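Local coordinates for adhesion and penetration protein autotransporter (Haemophilus influenzae, PDB 3SYJ) that probably acts as a serine protease and promotes bacterial adherence to and invasion of host cells, its secreted passenger domain self-associating to aggregate bacteria, at residues G441-F446 / D463-T468; Q459-K464 / D481-S486; G477-L482 / G498-N503; T507-V512 / N552-L557. One frame throughout, in Å; residues are numbered along the deposited sequence.

In the fold
The four contacts step along the right-handed parallel beta-helix of the Hap passenger domain, each joining one coil to the next. Contact 1 (loops) leads into contact 2, which shares D463 and K464 with it. Contact 2 in turn shares D481 and L482 with contact 3, where strands 478-481 and 499-502 pair; contact 4 follows, with strands 510-514 and 555-559. Centres of contacts 1 and 2 lie about 11 Å apart, those of 2 and 3 and of 3 and 4 each about 12 Å, and those of 2 and 4 about 10 Å. Contacts 2, 3 and 4 meet around L482 and N503; T507 and N552 of contact 4 also reach the second subunit.

Contact 1 (G441-F446 / D463-T468); sequences GNKQAF and DKQFDT
Two equivalent loops of successive beta-helix coils lie against each other here, joined by the backbone N of A445, which donates to the carbonyl O of Q465. That bond is short and nearly straight, 2.7 Å between A445 N and Q465 O with 163° at the hydrogen, and the donor sits in the carbonyl plane. The methyl of A445 faces the same residue, its CB 3.4 Å from Q465 O. The Q465 chain folds back on itself at its second torsion (chi2 -72°), and this bend brings the flat amide round to lie between the A445 methyl and the aliphatic part of K443. Loop 441-446 connects strand 430-433 to strand 449-452, and loop 463-468 connects strand 455-460 to strand 471-473. Strands 430-433 and 455-460 pair in parallel, as do 449-452 and 471-473, so each loop turns the chain from one face of the helix to another, and the second loop sits one coil further on. K443 runs across to it with its chain kinked at chi3 (64°). Its NZ makes only a weak bond to D463 O at 3.2 Å, its stronger partner being the carboxylate of D462 in a salt bridge. Where the two backbones part, water fills in: one molecule donates both to K443 O and to K464 O, at 2.9 Å each. A second water donates to F446 O and accepts from D467 N, the two bonds 2.8 Å long. Beside it the CB of F466 passes 4.1 Å from F446 O, while the F466 ring swings off to meet F471 and L433.

Contact 2 (Q459-K464 / D481-S486); sequences QLNDDK and DLNGHS
The L460 backbone is gripped at both ends by the 481-486 turn. Its N donates to D481 O at 3.1 Å, while its O accepts from N483 ND2 at 3.0 Å. The second donor stands 37° above the carbonyl plane rather than on a lone pair, reaching it because N483 CG lies anti to its own backbone N (chi1 -175°), and N505 holds the other end of that amide through OD1. The L460 side chain runs alongside L482, with L460 CD1 3.9 Å from L482 CD2. The imidazole of H485 lies against the 461-463 backbone, D462 O over one face, 3.7 Å from the ring plane and offset toward the rim. L482 O takes two bonds, from H485 N and H485 ND1; the ND1 bond, with L482 O 3° from the ring plane, sets the ring's rotation.

Away from this tight centre the contact loosens and water takes over. At one end a water, modelled rather close to D481 OD2, links it to Q459 OE1, where K430 also binds. At the other, two waters span from the D463 carboxylate to the backbone N and O of S486, although their distances to D463 are implausibly short. Between, D481 OD1 accepts from H504 N and, from above the carboxylate plane, from N483 N, an Asx turn; L482 to H485 form a type I' turn, closing a corner between strands of the parallel beta-helix.

Contact 3 (G477-L482 / G498-N503); sequences GGRLDL and GAMIVN
The R479 guanidinium has the M500 sulfur obliquely beside it, the two side chains running alongside each other in the same direction; the modelled approach is too close to be trusted, and the firm partner of R479 is E545 through a salt bridge. The other flat groups lie at the far end, where the D481 carboxylate puts OD1 3.4 Å from N503 CA and takes its stronger bond from the backbone N of H504. In the N503 amide, ND2 donates to Q508 O of its own coil and to R554 O of the next. In between, strands 478-481 and 499-502 run as in-register parallel neighbours, their axes 4.8 Å apart at 22°, one coil of the right-handed beta-helix stacked on the next. The ladder is regular: L480 N donates to M500 O at 2.8 Å, V502 N to L480 O at 2.9 Å, and L482 N to V502 O at 2.9 Å. The bonds are more bent at the start, where G478 N reaches G498 O from 56° above the carbonyl plane. G477 and G498 come together there at 4.3 Å between CA atoms, with no side chains between them. L480, I501 and A499 point to one side of the strand pair, where F473 of strand 471-473, on another face of the helix, packs on all three, and F471 on L480. I501 CG2 lies anti to its backbone N and meets L482 CD1 at 4.0 Å. On the face with R479 and M500, the V502 methyl CG2 rests against D481 CB, also at 4.0 Å.

Contact 4 (T507-V512 / N552-L557); sequences TQAANV and NGRLNL
A leucine methyl fills a notch between two smaller side chains: L555 CD1 sits 4.0 Å from A510 CB and also 4.0 Å from V512 CG2. With its CG anti to the backbone N (chi1 176°), L555 throws this branch up toward the neighbouring strand, where it also presses beneath A510 O. The bump repeats two residues on, as L557 CD1 noses up to V512 O at 3.6 Å and to V512 CB behind it. These are interior contacts of the parallel beta-helix, in which strand 510-514 of one coil lies beside strand 555-559 of the next, and L482 of the preceding coil packs on the same group, so the branched side chains interlock through successive coils. The backbones bind in parallel register, N556 N to A510 O and V512 N to N556 O, both nearly straight. The start is looser: A510 N makes only a weak bond to R554 O, a carbonyl that also accepts from N503 ND2. There the A509 methyl touches R554 CB, 3.7 Å from A509 CB, while the rest of the R554 chain bends off at chi2 and chi3 to a salt bridge with E630. Near this end N552 bonds to Q915 of the second subunit. On the face opposite the leucines, N511 and N556 run alongside each other, their amide planes 34° apart; N556 ND2 donates to N511 OD1 at 2.9 Å, with that oxygen only 7° out of the N556 amide plane, while N556 OD1 accepts from D579 N.

Contact 1 (G441-F446 / D463-T468)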
loop_
_atom_site.group_PDB
_atom_site.type_symbol
_atom_site.label_atom_id
_atom_site.label_comp_id
_atom_site.label_asym_id
_atom_site.label_seq_id
_atom_site.Cartn_x
_atom_site.Cartn_y
_atom_site.Cartn_z
ATOM N N GLY A 441 11.642 8.839 -61.526
ATOM C CA GLY A 441 11.651 8.872 -60.070
ATOM C C GLY A 441 10.761 9.910 -59.396
ATOM O O GLY A 441 10.698 9.970 -58.168
ATOM N N ASN A 442 10.079 10.727 -60.193
ATOM C CA ASN A 442 9.089 11.679 -59.683
ATOM C C ASN A 442 7.851 10.993 -59.132
ATOM O O ASN A 442 7.308 10.091 -59.767
ATOM C CB ASN A 442 8.648 12.624 -60.801
ATOM C CG ASN A 442 9.815 13.263 -61.505
ATOM O OD1 ASN A 442 10.724 13.786 -60.860
ATOM N ND2 ASN A 442 9.804 13.222 -62.841
ATOM N N LYS A 443 7.387 11.443 -57.971
ATOM C CA LYS A 443 6.198 10.883 -57.331
ATOM C C LYS A 443 5.494 11.942 -56.480
ATOM O O LYS A 443 6.069 12.458 -55.519
ATOM C CB LYS A 443 6.585 9.695 -56.450
ATOM C CG LYS A 443 5.402 8.948 -55.840
ATOM C CD LYS A 443 5.866 7.706 -55.082
ATOM C CE LYS A 443 6.727 8.088 -53.889
ATOM N NZ LYS A 443 7.005 6.926 -53.010
ATOM N N GLN A 444 4.255 12.266 -56.840
ATOM C CA GLN A 444 3.450 13.233 -56.085
ATOM C C GLN A 444 1.971 13.013 -56.365
ATOM O O GLN A 444 1.541 13.041 -57.522
ATOM C CB GLN A 444 3.842 14.669 -56.434
ATOM C CG GLN A 444 2.922 15.735 -55.841
ATOM C CD GLN A 444 3.357 17.145 -56.199
ATOM O OE1 GLN A 444 2.835 17.754 -57.137
ATOM N NE2 GLN A 444 4.331 17.663 -55.470
ATOM N N ALA A 445 1.197 12.777 -55.310
ATOM C CA ALA A 445 -0.230 12.500 -55.467
ATOM C C ALA A 445 -1.016 13.731 -55.900
ATOM O O ALA A 445 -1.839 13.659 -56.805
ATOM C CB ALA A 445 -0.798 11.924 -54.189
ATOM N N PHE A 446 -0.752 14.856 -55.241
ATOM C CA PHE A 446 -1.395 16.131 -55.561
ATOM C C PHE A 446 -0.478 17.285 -55.165
ATOM O O PHE A 446 0.339 17.154 -54.257
ATOM C CB PHE A 446 -2.747 16.260 -54.850
ATOM C CG PHE A 446 -3.737 15.183 -55.215
ATOM C CD1 PHE A 446 -4.501 15.283 -56.371
ATOM C CD2 PHE A 446 -3.902 14.075 -54.401
ATOM C CE1 PHE A 446 -5.415 14.293 -56.708
ATOM C CE2 PHE A 446 -4.800 13.078 -54.732
ATOM C CZ PHE A 446 -5.561 13.187 -55.887
ATOM N N ASP A 463 4.950 6.576 -48.657
ATOM C CA ASP A 463 5.648 7.769 -48.202
ATOM C C ASP A 463 5.804 8.771 -49.339
ATOM O O ASP A 463 5.596 8.444 -50.509
ATOM C CB ASP A 463 7.018 7.426 -47.624
ATOM C CG ASP A 463 6.935 6.455 -46.466
ATOM O OD1 ASP A 463 6.091 6.657 -45.568
ATOM O OD2 ASP A 463 7.718 5.484 -46.447
ATOM N N LYS A 464 6.155 10.000 -48.971
ATOM C CA LYS A 464 6.450 11.049 -49.928
ATOM C C LYS A 464 5.379 11.193 -50.997
ATOM O O LYS A 464 5.681 11.162 -52.183
ATOM C CB LYS A 464 7.799 10.777 -50.586
ATOM C CG LYS A 464 8.917 10.611 -49.596
ATOM C CD LYS A 464 10.245 10.915 -50.250
ATOM C CE LYS A 464 11.253 11.417 -49.228
ATOM N NZ LYS A 464 12.160 12.452 -49.820
ATOM N N GLN A 465 4.131 11.366 -50.573
ATOM C CA GLN A 465 3.008 11.456 -51.505
ATOM C C GLN A 465 2.621 12.894 -51.782
ATOM O O GLN A 465 1.966 13.199 -52.784
ATOM C CB GLN A 465 1.799 10.696 -50.955
ATOM C CG GLN A 465 1.950 9.193 -51.002
ATOM C CD GLN A 465 1.854 8.652 -52.412
ATOM O OE1 GLN A 465 2.717 7.886 -52.869
ATOM N NE2 GLN A 465 0.807 9.052 -53.119
ATOM N N PHE A 466 3.018 13.775 -50.875
ATOM C CA PHE A 466 2.686 15.180 -50.987
ATOM C C PHE A 466 3.582 15.982 -50.067
ATOM O O PHE A 466 4.198 15.442 -49.152
ATOM C CB PHE A 466 1.227 15.424 -50.598
ATOM C CG PHE A 466 0.918 15.047 -49.179
ATOM C CD1 PHE A 466 1.040 15.978 -48.153
ATOM C CD2 PHE A 466 0.519 13.761 -48.862
ATOM C CE1 PHE A 466 0.762 15.633 -46.837
ATOM C CE2 PHE A 466 0.244 13.410 -47.552
ATOM C CZ PHE A 466 0.361 14.353 -46.539
ATOM N N ASP A 467 3.628 17.282 -50.318
ATOM C CA ASP A 467 4.387 18.219 -49.514
ATOM C C ASP A 467 3.516 18.591 -48.309
ATOM O O ASP A 467 2.419 19.108 -48.470
ATOM C CB ASP A 467 4.725 19.439 -50.386
ATOM C CG ASP A 467 5.510 20.516 -49.646
ATOM O OD1 ASP A 467 5.768 20.371 -48.425
ATOM O OD2 ASP A 467 5.868 21.519 -50.306
ATOM N N THR A 468 3.992 18.309 -47.101
ATOM C CA THR A 468 3.155 18.503 -45.922
ATOM C C THR A 468 2.807 19.969 -45.684
ATOM O O THR A 468 1.882 20.275 -44.942
ATOM C CB THR A 468 3.775 17.901 -44.651
ATOM O OG1 THR A 468 5.001 18.567 -44.349
ATOM C CG2 THR A 468 4.029 16.402 -44.831
HETATM O O HOH W 1 8.148 11.965 -53.526
HETATM O O HOH W 2 2.185 18.292 -52.545
#

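Contact 2 (Q459-K464 / D481-S486)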
loop_
_atom_site.group_PDB
_atom_site.type_symbol
_atom_site.label_atom_id
_atom_site.label_comp_id
_atom_site.label_asym_id
_atom_site.label_seq_id
_atom_site.Cartn_x
_atom_site.Cartn_y
_atom_site.Cartn_z
ATOM N N GLN A 459 -6.131 8.657 -46.532
ATOM C CA GLN A 459 -5.373 7.530 -45.995
ATOM C C GLN A 459 -4.066 7.370 -46.773
ATOM O O GLN A 459 -4.061 7.382 -48.008
ATOM C CB GLN A 459 -6.211 6.250 -46.083
ATOM C CG GLN A 459 -5.477 4.955 -45.758
ATOM C CD GLN A 459 -6.354 3.737 -45.995
ATOM O OE1 GLN A 459 -7.501 3.694 -45.560
ATOM N NE2 GLN A 459 -5.818 2.743 -46.698
ATOM N N LEU A 460 -2.960 7.235 -46.050
ATOM C CA LEU A 460 -1.646 7.132 -46.677
ATOM C C LEU A 460 -1.257 5.672 -46.896
ATOM O O LEU A 460 -1.164 4.895 -45.942
ATOM C CB LEU A 460 -0.583 7.823 -45.814
ATOM C CG LEU A 460 -0.864 9.259 -45.363
ATOM C CD1 LEU A 460 0.353 9.862 -44.653
ATOM C CD2 LEU A 460 -1.273 10.114 -46.549
ATOM N N ASN A 461 -1.022 5.305 -48.150
ATOM C CA ASN A 461 -0.528 3.971 -48.459
ATOM C C ASN A 461 0.908 3.980 -48.960
ATOM O O ASN A 461 1.367 3.006 -49.539
ATOM C CB ASN A 461 -1.440 3.266 -49.464
ATOM C CG ASN A 461 -2.595 2.543 -48.795
ATOM O OD1 ASN A 461 -3.148 1.600 -49.350
ATOM N ND2 ASN A 461 -2.955 2.979 -47.592
ATOM N N ASP A 462 1.615 5.081 -48.723
ATOM C CA ASP A 462 3.006 5.210 -49.152
ATOM C C ASP A 462 3.627 6.469 -48.564
ATOM O O ASP A 462 2.921 7.328 -48.024
ATOM C CB ASP A 462 3.094 5.235 -50.683
ATOM C CG ASP A 462 4.523 5.043 -51.204
ATOM O OD1 ASP A 462 5.427 4.680 -50.419
ATOM O OD2 ASP A 462 4.741 5.258 -52.415
ATOM N N ASP A 463 4.950 6.576 -48.657
ATOM C CA ASP A 463 5.648 7.769 -48.202
ATOM C C ASP A 463 5.804 8.771 -49.339
ATOM O O ASP A 463 5.596 8.444 -50.509
ATOM C CB ASP A 463 7.018 7.426 -47.624
ATOM C CG ASP A 463 6.935 6.455 -46.466
ATOM O OD1 ASP A 463 6.091 6.657 -45.568
ATOM O OD2 ASP A 463 7.718 5.484 -46.447
ATOM N N LYS A 464 6.155 10.000 -48.971
ATOM C CA LYS A 464 6.450 11.049 -49.928
ATOM C C LYS A 464 5.379 11.193 -50.997
ATOM O O LYS A 464 5.681 11.162 -52.183
ATOM C CB LYS A 464 7.799 10.777 -50.586
ATOM C CG LYS A 464 8.917 10.611 -49.596
ATOM C CD LYS A 464 10.245 10.915 -50.250
ATOM C CE LYS A 464 11.253 11.417 -49.228
ATOM N NZ LYS A 464 12.160 12.452 -49.820
ATOM N N ASP A 481 -5.565 9.847 -42.015
ATOM C CA ASP A 481 -5.172 8.553 -41.458
ATOM C C ASP A 481 -3.775 8.183 -41.938
ATOM O O ASP A 481 -3.589 7.769 -43.082
ATOM C CB ASP A 481 -6.180 7.459 -41.843
ATOM C CG ASP A 481 -5.705 6.061 -41.458
ATOM O OD1 ASP A 481 -4.915 5.934 -40.498
ATOM O OD2 ASP A 481 -6.127 5.084 -42.117
ATOM N N LEU A 482 -2.802 8.343 -41.047
ATOM C CA LEU A 482 -1.403 8.075 -41.346
ATOM C C LEU A 482 -1.147 6.611 -41.699
ATOM O O LEU A 482 -0.131 6.279 -42.315
ATOM C CB LEU A 482 -0.544 8.472 -40.150
ATOM C CG LEU A 482 -0.675 9.936 -39.741
ATOM C CD1 LEU A 482 0.260 10.200 -38.602
ATOM C CD2 LEU A 482 -0.352 10.829 -40.925
ATOM N N ASN A 483 -2.063 5.740 -41.288
ATOM C CA ASN A 483 -2.004 4.338 -41.662
ATOM C C ASN A 483 -0.597 3.774 -41.547
ATOM O O ASN A 483 -0.091 3.161 -42.486
ATOM C CB ASN A 483 -2.518 4.163 -43.087
ATOM C CG ASN A 483 -2.595 2.705 -43.510
ATOM O OD1 ASN A 483 -2.700 1.810 -42.669
ATOM N ND2 ASN A 483 -2.541 2.461 -44.819
ATOM N N GLY A 484 0.037 4.006 -40.399
ATOM C CA GLY A 484 1.337 3.432 -40.107
ATOM C C GLY A 484 2.514 4.204 -40.659
ATOM O O GLY A 484 3.656 3.764 -40.552
ATOM N N HIS A 485 2.249 5.358 -41.256
ATOM C CA HIS A 485 3.320 6.154 -41.845
ATOM C C HIS A 485 3.662 7.337 -40.951
ATOM O O HIS A 485 2.913 7.671 -40.038
ATOM C CB HIS A 485 2.912 6.647 -43.233
ATOM C CG HIS A 485 2.831 5.562 -44.260
ATOM N ND1 HIS A 485 1.700 4.796 -44.448
ATOM C CD2 HIS A 485 3.743 5.114 -45.155
ATOM C CE1 HIS A 485 1.920 3.923 -45.416
ATOM N NE2 HIS A 485 3.150 4.097 -45.863
ATOM N N SER A 486 4.792 7.980 -41.212
ATOM C CA SER A 486 5.178 9.126 -40.408
ATOM C C SER A 486 5.326 10.379 -41.251
ATOM O O SER A 486 5.676 10.309 -42.427
ATOM C CB SER A 486 6.458 8.830 -39.633
ATOM O OG SER A 486 6.200 7.869 -38.623
HETATM O O HOH W 3 -8.321 5.126 -43.276
HETATM O O HOH W 4 5.286 8.970 -44.870
HETATM O O HOH W 5 6.626 6.704 -43.188
#

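Contact 3 (G477-L482 / G498-N503)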
loop_
_atom_site.group_PDB
_atom_site.type_symbol
_atom_site.label_atom_id
_atom_site.label_comp_id
_atom_site.label_asym_id
_atom_site.label_seq_id
_atom_site.Cartn_x
_atom_site.Cartn_y
_atom_site.Cartn_z
ATOM N N GLY A 477 -12.767 20.318 -41.490
ATOM C CA GLY A 477 -11.715 19.320 -41.555
ATOM C C GLY A 477 -12.182 17.951 -41.991
ATOM O O GLY A 477 -13.046 17.829 -42.862
ATOM N N GLY A 478 -11.611 16.930 -41.355
ATOM C CA GLY A 478 -11.761 15.539 -41.752
ATOM C C GLY A 478 -10.616 14.716 -41.172
ATOM O O GLY A 478 -9.862 15.214 -40.327
ATOM N N ARG A 479 -10.470 13.472 -41.626
ATOM C CA ARG A 479 -9.467 12.567 -41.045
ATOM C C ARG A 479 -8.271 12.364 -41.947
ATOM O O ARG A 479 -8.412 11.962 -43.100
ATOM C CB ARG A 479 -10.078 11.197 -40.697
ATOM C CG ARG A 479 -10.836 11.164 -39.377
ATOM C CD ARG A 479 -11.586 9.850 -39.151
ATOM N NE ARG A 479 -12.918 10.098 -38.601
ATOM C CZ ARG A 479 -13.150 10.462 -37.345
ATOM N NH1 ARG A 479 -12.141 10.607 -36.501
ATOM N NH2 ARG A 479 -14.382 10.676 -36.922
ATOM N N LEU A 480 -7.093 12.659 -41.422
ATOM C CA LEU A 480 -5.855 12.253 -42.060
ATOM C C LEU A 480 -5.410 10.985 -41.342
ATOM O O LEU A 480 -4.977 11.034 -40.188
ATOM C CB LEU A 480 -4.786 13.344 -41.942
ATOM C CG LEU A 480 -3.371 12.932 -42.359
ATOM C CD1 LEU A 480 -3.361 12.415 -43.789
ATOM C CD2 LEU A 480 -2.360 14.071 -42.189
ATOM N N ASP A 481 -5.565 9.847 -42.015
ATOM C CA ASP A 481 -5.172 8.553 -41.458
ATOM C C ASP A 481 -3.775 8.183 -41.938
ATOM O O ASP A 481 -3.589 7.769 -43.082
ATOM C CB ASP A 481 -6.180 7.459 -41.843
ATOM C CG ASP A 481 -5.705 6.061 -41.458
ATOM O OD1 ASP A 481 -4.915 5.934 -40.498
ATOM O OD2 ASP A 481 -6.127 5.084 -42.117
ATOM N N LEU A 482 -2.802 8.343 -41.047
ATOM C CA LEU A 482 -1.403 8.075 -41.346
ATOM C C LEU A 482 -1.147 6.611 -41.699
ATOM O O LEU A 482 -0.131 6.279 -42.315
ATOM C CB LEU A 482 -0.544 8.472 -40.150
ATOM C CG LEU A 482 -0.675 9.936 -39.741
ATOM C CD1 LEU A 482 0.260 10.200 -38.602
ATOM C CD2 LEU A 482 -0.352 10.829 -40.925
ATOM N N GLY A 498 -12.620 20.161 -36.424
ATOM C CA GLY A 498 -12.857 19.101 -37.383
ATOM C C GLY A 498 -11.570 18.438 -37.852
ATOM O O GLY A 498 -11.585 17.330 -38.389
ATOM N N ALA A 499 -10.442 19.113 -37.660
ATOM C CA ALA A 499 -9.159 18.547 -38.057
ATOM C C ALA A 499 -8.806 17.338 -37.189
ATOM O O ALA A 499 -8.732 17.446 -35.968
ATOM C CB ALA A 499 -8.073 19.597 -37.967
ATOM N N MET A 500 -8.580 16.185 -37.816
ATOM C CA MET A 500 -8.175 14.995 -37.070
ATOM C C MET A 500 -7.005 14.281 -37.706
ATOM O O MET A 500 -7.027 13.947 -38.894
ATOM C CB MET A 500 -9.337 14.021 -36.898
ATOM C CG MET A 500 -10.467 14.578 -36.066
ATOM S SD MET A 500 -11.897 13.495 -35.924
ATOM C CE MET A 500 -13.082 14.667 -35.264
ATOM N N ILE A 501 -5.974 14.050 -36.907
ATOM C CA ILE A 501 -4.867 13.219 -37.341
ATOM C C ILE A 501 -4.905 11.916 -36.566
ATOM O O ILE A 501 -4.856 11.919 -35.337
ATOM C CB ILE A 501 -3.538 13.932 -37.174
ATOM C CG1 ILE A 501 -3.578 15.241 -37.974
ATOM C CG2 ILE A 501 -2.382 13.025 -37.610
ATOM C CD1 ILE A 501 -2.226 15.854 -38.212
ATOM N N VAL A 502 -5.023 10.807 -37.292
ATOM C CA VAL A 502 -5.215 9.496 -36.674
ATOM C C VAL A 502 -4.344 8.420 -37.329
ATOM O O VAL A 502 -3.693 8.665 -38.346
ATOM C CB VAL A 502 -6.704 9.041 -36.737
ATOM C CG1 VAL A 502 -7.627 10.116 -36.147
ATOM C CG2 VAL A 502 -7.110 8.704 -38.164
ATOM N N ASN A 503 -4.325 7.239 -36.721
ATOM C CA ASN A 503 -3.676 6.069 -37.307
ATOM C C ASN A 503 -4.578 4.867 -37.131
ATOM O O ASN A 503 -4.654 4.303 -36.043
ATOM C CB ASN A 503 -2.315 5.796 -36.661
ATOM C CG ASN A 503 -1.651 4.540 -37.207
ATOM O OD1 ASN A 503 -1.954 4.104 -38.317
ATOM N ND2 ASN A 503 -0.737 3.960 -36.433
#

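Contact 4 (T507-V512 / N552-L557)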
loop_
_atom_site.group_PDB
_atom_site.type_symbol
_atom_site.label_atom_id
_atom_site.label_comp_id
_atom_site.label_asym_id
_atom_site.label_seq_id
_atom_site.Cartn_x
_atom_site.Cartn_y
_atom_site.Cartn_z
ATOM N N THR A 507 -1.456 -2.450 -36.770
ATOM C CA THR A 507 -0.208 -3.195 -36.736
ATOM C C THR A 507 1.051 -2.330 -36.707
ATOM O O THR A 507 2.052 -2.698 -36.084
ATOM C CB THR A 507 -0.150 -4.155 -37.932
ATOM O OG1 THR A 507 -0.794 -5.381 -37.571
ATOM C CG2 THR A 507 1.280 -4.419 -38.352
ATOM N N GLN A 508 1.009 -1.192 -37.388
ATOM C CA GLN A 508 2.166 -0.310 -37.437
ATOM C C GLN A 508 1.892 1.021 -36.749
ATOM O O GLN A 508 0.877 1.658 -37.008
ATOM C CB GLN A 508 2.570 -0.058 -38.885
ATOM C CG GLN A 508 3.256 -1.224 -39.547
ATOM C CD GLN A 508 4.024 -0.791 -40.769
ATOM O OE1 GLN A 508 5.201 -1.120 -40.929
ATOM N NE2 GLN A 508 3.369 -0.020 -41.636
ATOM N N ALA A 509 2.803 1.445 -35.882
ATOM C CA ALA A 509 2.686 2.748 -35.240
ATOM C C ALA A 509 2.926 3.873 -36.247
ATOM O O ALA A 509 3.346 3.628 -37.378
ATOM C CB ALA A 509 3.653 2.862 -34.080
ATOM N N ALA A 510 2.642 5.104 -35.835
ATOM C CA ALA A 510 2.865 6.272 -36.683
ATOM C C ALA A 510 3.372 7.441 -35.844
ATOM O O ALA A 510 3.082 7.528 -34.653
ATOM C CB ALA A 510 1.583 6.649 -37.422
ATOM N N ASN A 511 4.150 8.325 -36.455
ATOM C CA ASN A 511 4.611 9.515 -35.752
ATOM C C ASN A 511 4.297 10.789 -36.525
ATOM O O ASN A 511 4.446 10.828 -37.740
ATOM C CB ASN A 511 6.112 9.442 -35.491
ATOM C CG ASN A 511 6.516 8.183 -34.749
ATOM O OD1 ASN A 511 5.905 7.811 -33.745
ATOM N ND2 ASN A 511 7.551 7.519 -35.244
ATOM N N VAL A 512 3.847 11.820 -35.817
ATOM C CA VAL A 512 3.772 13.154 -36.391
ATOM C C VAL A 512 4.757 14.047 -35.656
ATOM O O VAL A 512 4.703 14.179 -34.433
ATOM C CB VAL A 512 2.361 13.778 -36.270
ATOM C CG1 VAL A 512 2.287 15.085 -37.053
ATOM C CG2 VAL A 512 1.302 12.822 -36.763
ATOM N N ASN A 552 -8.182 2.980 -32.964
ATOM C CA ASN A 552 -7.226 3.969 -32.490
ATOM C C ASN A 552 -5.821 3.363 -32.421
ATOM O O ASN A 552 -5.366 2.941 -31.359
ATOM C CB ASN A 552 -7.660 4.530 -31.130
ATOM C CG ASN A 552 -6.900 5.788 -30.740
ATOM O OD1 ASN A 552 -6.383 6.503 -31.597
ATOM N ND2 ASN A 552 -6.831 6.063 -29.440
ATOM N N GLY A 553 -5.143 3.316 -33.567
ATOM C CA GLY A 553 -3.816 2.730 -33.653
ATOM C C GLY A 553 -2.748 3.579 -32.991
ATOM O O GLY A 553 -2.971 4.762 -32.722
ATOM N N ARG A 554 -1.594 2.977 -32.717
ATOM C CA ARG A 554 -0.524 3.682 -32.020
ATOM C C ARG A 554 -0.157 4.945 -32.786
ATOM O O ARG A 554 0.102 4.895 -33.985
ATOM C CB ARG A 554 0.735 2.814 -31.863
ATOM C CG ARG A 554 0.524 1.394 -31.356
ATOM C CD ARG A 554 0.618 1.283 -29.837
ATOM N NE ARG A 554 1.615 2.181 -29.262
ATOM C CZ ARG A 554 1.623 2.539 -27.981
ATOM N NH1 ARG A 554 0.690 2.069 -27.163
ATOM N NH2 ARG A 554 2.551 3.368 -27.518
ATOM N N LEU A 555 -0.133 6.070 -32.083
ATOM C CA LEU A 555 0.260 7.336 -32.683
ATOM C C LEU A 555 1.044 8.175 -31.670
ATOM O O LEU A 555 0.590 8.392 -30.549
ATOM C CB LEU A 555 -0.978 8.083 -33.190
ATOM C CG LEU A 555 -0.820 9.489 -33.775
ATOM C CD1 LEU A 555 0.065 9.462 -34.999
ATOM C CD2 LEU A 555 -2.185 10.063 -34.120
ATOM N N ASN A 556 2.237 8.612 -32.065
ATOM C CA ASN A 556 3.064 9.485 -31.233
ATOM C C ASN A 556 3.172 10.877 -31.827
ATOM O O ASN A 556 3.153 11.044 -33.048
ATOM C CB ASN A 556 4.465 8.911 -31.078
ATOM C CG ASN A 556 4.443 7.515 -30.553
ATOM O OD1 ASN A 556 4.056 7.286 -29.411
ATOM N ND2 ASN A 556 4.835 6.559 -31.384
ATOM N N LEU A 557 3.299 11.866 -30.948
ATOM C CA LEU A 557 3.428 13.254 -31.355
ATOM C C LEU A 557 4.716 13.859 -30.797
ATOM O O LEU A 557 4.972 13.792 -29.594
ATOM C CB LEU A 557 2.223 14.051 -30.861
ATOM C CG LEU A 557 2.310 15.561 -31.041
ATOM C CD1 LEU A 557 2.247 15.921 -32.525
ATOM C CD2 LEU A 557 1.205 16.238 -30.250
#